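Local coordinates for methyltransferase-like protein 5 (Pyrococcus horikoshii, PDB 1WY7) that binds S-adenosyl-L-homocysteine and probably methylates RNA, with a Rossmann-like methyltransferase fold, at residues 132-135 with 136-140. Sequence-based numbering, arbitrary orientation.
Sequences PFLL and KAFEI. With SAH (S-adenosyl-L-homocysteine), chain E.
The amides of 136-139 donate to the carbonyls of 132-135 in four successive i to i+4 helical bonds, the Phe138 N to Leu134 O one measuring 2.9 Å. Leu134 and Phe138, one turn apart, lie side by side and point the same way. Leu134 CB meets Phe138 CE1 at 4.0 Å. Each has CG anti to its own carbonyl carbon (chi1 -70° and -66°), which runs the two side chains alongside one another. The Leu134 carbonyl oxygen sits over one face of the Phe138 ring, offset toward the rim. The helix, 131-140, is the crossover of a beta-alpha-beta unit between parallel strands 115-118 and 143-149, in the Rossmann-like sheet of the methyltransferase fold. Ala137 faces both strands. Phe138 stacks on Phe167 and meets Phe200 edge-to-face, so an alanine here would probably leave a gap beside Leu134 and take from Phe167 and Phe200 the ring they pack against. Phe133 leaves the helix on another side, toward the cofactor pocket. Its CZ lies 3.4 Å from C4 of S-adenosyl-L-homocysteine, and the edge of the phenyl ring points at the face of the adenine. Val106, which also binds the ligand, is close by. The Lys136 chain is bent at chi2 and chi3, and its NZ forms a salt bridge with Glu139 OE1 at 2.5 Å, on the syn side of the carboxylate. The same NZ also bonds to Phe109 O.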
ATOM      1  N   PRO A 132     -12.807  -1.057   4.569  1.00 34.63           N
ATOM      2  CA  PRO A 132     -13.195  -0.357   3.338  1.00 33.62           C
ATOM      3  C   PRO A 132     -12.124  -0.550   2.252  1.00 33.02           C
ATOM      4  O   PRO A 132     -12.431  -0.603   1.055  1.00 33.24           O
ATOM      5  CB  PRO A 132     -13.291   1.104   3.790  1.00 33.78           C
ATOM      6  CG  PRO A 132     -13.678   0.994   5.230  1.00 31.19           C
ATOM      7  CD  PRO A 132     -12.836  -0.143   5.729  1.00 33.60           C
ATOM      8  N   PHE A 133     -10.866  -0.647   2.675  1.00 31.09           N
ATOM      9  CA  PHE A 133      -9.755  -0.838   1.738  1.00 30.27           C
ATOM     10  C   PHE A 133      -9.735  -2.254   1.135  1.00 29.42           C
ATOM     11  O   PHE A 133      -9.579  -2.414  -0.073  1.00 28.50           O
ATOM     12  CB  PHE A 133      -8.413  -0.537   2.425  1.00 28.06           C
ATOM     13  CG  PHE A 133      -8.172   0.929   2.672  1.00 26.24           C
ATOM     14  CD1 PHE A 133      -8.769   1.586   3.751  1.00 26.67           C
ATOM     15  CD2 PHE A 133      -7.373   1.662   1.804  1.00 24.70           C
ATOM     16  CE1 PHE A 133      -8.566   2.963   3.953  1.00 27.06           C
ATOM     17  CE2 PHE A 133      -7.163   3.032   1.995  1.00 24.91           C
ATOM     18  CZ  PHE A 133      -7.757   3.683   3.065  1.00 24.16           C
ATOM     19  N   LEU A 134      -9.902  -3.272   1.977  1.00 29.60           N
ATOM     20  CA  LEU A 134      -9.918  -4.650   1.495  1.00 29.83           C
ATOM     21  C   LEU A 134     -11.118  -4.859   0.578  1.00 30.59           C
ATOM     22  O   LEU A 134     -10.980  -5.453  -0.490  1.00 29.12           O
ATOM     23  CB  LEU A 134      -9.957  -5.630   2.665  1.00 29.05           C
ATOM     24  CG  LEU A 134      -8.650  -5.675   3.453  1.00 28.66           C
ATOM     25  CD1 LEU A 134      -8.873  -6.311   4.811  1.00 28.21           C
ATOM     26  CD2 LEU A 134      -7.613  -6.440   2.640  1.00 31.33           C
ATOM     27  N   LEU A 135     -12.289  -4.359   0.986  1.00 32.49           N
ATOM     28  CA  LEU A 135     -13.492  -4.483   0.153  1.00 32.67           C
ATOM     29  C   LEU A 135     -13.275  -3.856  -1.220  1.00 29.71           C
ATOM     30  O   LEU A 135     -13.576  -4.467  -2.231  1.00 30.59           O
ATOM     31  CB  LEU A 135     -14.712  -3.813   0.816  1.00 34.17           C
ATOM     32  CG  LEU A 135     -15.636  -4.726   1.629  1.00 37.49           C
ATOM     33  CD1 LEU A 135     -16.781  -3.899   2.235  1.00 37.60           C
ATOM     34  CD2 LEU A 135     -16.185  -5.824   0.723  1.00 35.15           C
ATOM     35  N   LYS A 136     -12.777  -2.625  -1.250  1.00 28.75           N
ATOM     36  CA  LYS A 136     -12.528  -1.941  -2.517  1.00 27.98           C
ATOM     37  C   LYS A 136     -11.483  -2.681  -3.358  1.00 28.24           C
ATOM     38  O   LYS A 136     -11.670  -2.884  -4.554  1.00 28.60           O
ATOM     39  CB  LYS A 136     -12.069  -0.509  -2.250  1.00 27.70           C
ATOM     40  CG  LYS A 136     -11.764   0.298  -3.494  1.00 27.96           C
ATOM     41  CD  LYS A 136     -12.972   0.372  -4.416  1.00 31.15           C
ATOM     42  CE  LYS A 136     -14.183   0.970  -3.702  1.00 29.57           C
ATOM     43  NZ  LYS A 136     -15.362   0.921  -4.594  1.00 32.04           N
ATOM     44  N   ALA A 137     -10.380  -3.077  -2.732  1.00 29.06           N
ATOM     45  CA  ALA A 137      -9.324  -3.803  -3.443  1.00 30.49           C
ATOM     46  C   ALA A 137      -9.895  -5.062  -4.095  1.00 30.34           C
ATOM     47  O   ALA A 137      -9.650  -5.332  -5.265  1.00 31.39           O
ATOM     48  CB  ALA A 137      -8.174  -4.185  -2.468  1.00 26.99           C
ATOM     49  N   PHE A 138     -10.664  -5.833  -3.337  1.00 31.87           N
ATOM     50  CA  PHE A 138     -11.258  -7.054  -3.880  1.00 33.96           C
ATOM     51  C   PHE A 138     -12.234  -6.763  -5.016  1.00 34.90           C
ATOM     52  O   PHE A 138     -12.376  -7.544  -5.956  1.00 37.31           O
ATOM     53  CB  PHE A 138     -11.958  -7.816  -2.763  1.00 31.12           C
ATOM     54  CG  PHE A 138     -11.019  -8.342  -1.725  1.00 32.57           C
ATOM     55  CD1 PHE A 138     -11.434  -8.502  -0.412  1.00 30.22           C
ATOM     56  CD2 PHE A 138      -9.705  -8.661  -2.061  1.00 31.99           C
ATOM     57  CE1 PHE A 138     -10.561  -8.965   0.555  1.00 31.92           C
ATOM     58  CE2 PHE A 138      -8.822  -9.127  -1.105  1.00 32.28           C
ATOM     59  CZ  PHE A 138      -9.250  -9.279   0.209  1.00 33.53           C
ATOM     60  N   GLU A 139     -12.886  -5.618  -4.924  1.00 34.79           N
ATOM     61  CA  GLU A 139     -13.863  -5.170  -5.906  1.00 37.24           C
ATOM     62  C   GLU A 139     -13.244  -4.762  -7.250  1.00 37.36           C
ATOM     63  O   GLU A 139     -13.744  -5.135  -8.313  1.00 36.31           O
ATOM     64  CB  GLU A 139     -14.607  -3.965  -5.308  1.00 39.40           C
ATOM     65  CG  GLU A 139     -15.951  -3.659  -5.906  1.00 45.83           C
ATOM     66  CD  GLU A 139     -16.283  -2.169  -5.870  1.00 48.14           C
ATOM     67  OE1 GLU A 139     -15.953  -1.496  -4.869  1.00 47.77           O
ATOM     68  OE2 GLU A 139     -16.881  -1.675  -6.850  1.00 50.17           O
ATOM     69  N   ILE A 140     -12.150  -4.000  -7.206  1.00 37.14           N
ATOM     70  CA  ILE A 140     -11.533  -3.498  -8.437  1.00 35.88           C
ATOM     71  C   ILE A 140     -10.381  -4.278  -9.065  1.00 36.30           C
ATOM     72  O   ILE A 140      -9.934  -3.935 -10.159  1.00 35.88           O
ATOM     73  CB  ILE A 140     -11.037  -2.032  -8.267  1.00 34.72           C
ATOM     74  CG1 ILE A 140      -9.875  -1.967  -7.269  1.00 34.78           C
ATOM     75  CG2 ILE A 140     -12.166  -1.150  -7.783  1.00 35.14           C
ATOM     76  CD1 ILE A 140      -9.167  -0.599  -7.239  1.00 31.00           C
TER
HETATM   77  N   SAH E1001       2.875   6.994   3.045  1.00 49.91           N
HETATM   78  CA  SAH E1001       2.376   5.613   2.884  1.00 50.93           C
HETATM   79  CB  SAH E1001       0.870   5.633   3.191  1.00 47.39           C
HETATM   80  CG  SAH E1001       0.745   5.372   4.649  1.00 45.85           C
HETATM   81  SD  SAH E1001      -0.825   5.353   5.535  1.00 42.13           S
HETATM   82  C   SAH E1001       2.748   5.174   1.493  1.00 51.79           C
HETATM   83  O   SAH E1001       3.689   5.788   0.902  1.00 52.57           O
HETATM   84  OXT SAH E1001       2.046   4.207   1.044  1.00 50.06           O
HETATM   85  C5' SAH E1001      -2.108   5.195   4.312  1.00 42.38           C
HETATM   86  C4' SAH E1001      -2.918   6.433   3.900  1.00 38.73           C
HETATM   87  O4' SAH E1001      -4.333   6.123   3.975  1.00 37.04           O
HETATM   88  C3' SAH E1001      -2.811   7.660   4.808  1.00 37.81           C
HETATM   89  O3' SAH E1001      -1.941   8.548   4.079  1.00 35.00           O
HETATM   90  C2' SAH E1001      -4.222   8.266   4.880  1.00 35.76           C
HETATM   91  O2' SAH E1001      -4.442   9.646   4.694  1.00 33.23           O
HETATM   92  C1' SAH E1001      -5.022   7.350   3.939  1.00 36.68           C
HETATM   93  N9  SAH E1001      -6.401   7.122   4.345  1.00 38.09           N
HETATM   94  C8  SAH E1001      -6.952   6.924   5.599  1.00 37.31           C
HETATM   95  N7  SAH E1001      -8.246   6.728   5.586  1.00 37.18           N
HETATM   96  C5  SAH E1001      -8.586   6.797   4.239  1.00 37.77           C
HETATM   97  C6  SAH E1001      -9.811   6.660   3.532  1.00 36.07           C
HETATM   98  N6  SAH E1001     -10.978   6.407   4.165  1.00 38.76           N
HETATM   99  N1  SAH E1001      -9.827   6.788   2.163  1.00 35.81           N
HETATM  100  C2  SAH E1001      -8.655   7.032   1.531  1.00 37.11           C
HETATM  101  N3  SAH E1001      -7.429   7.178   2.086  1.00 39.36           N
HETATM  102  C4  SAH E1001      -7.458   7.045   3.460  1.00 38.06           C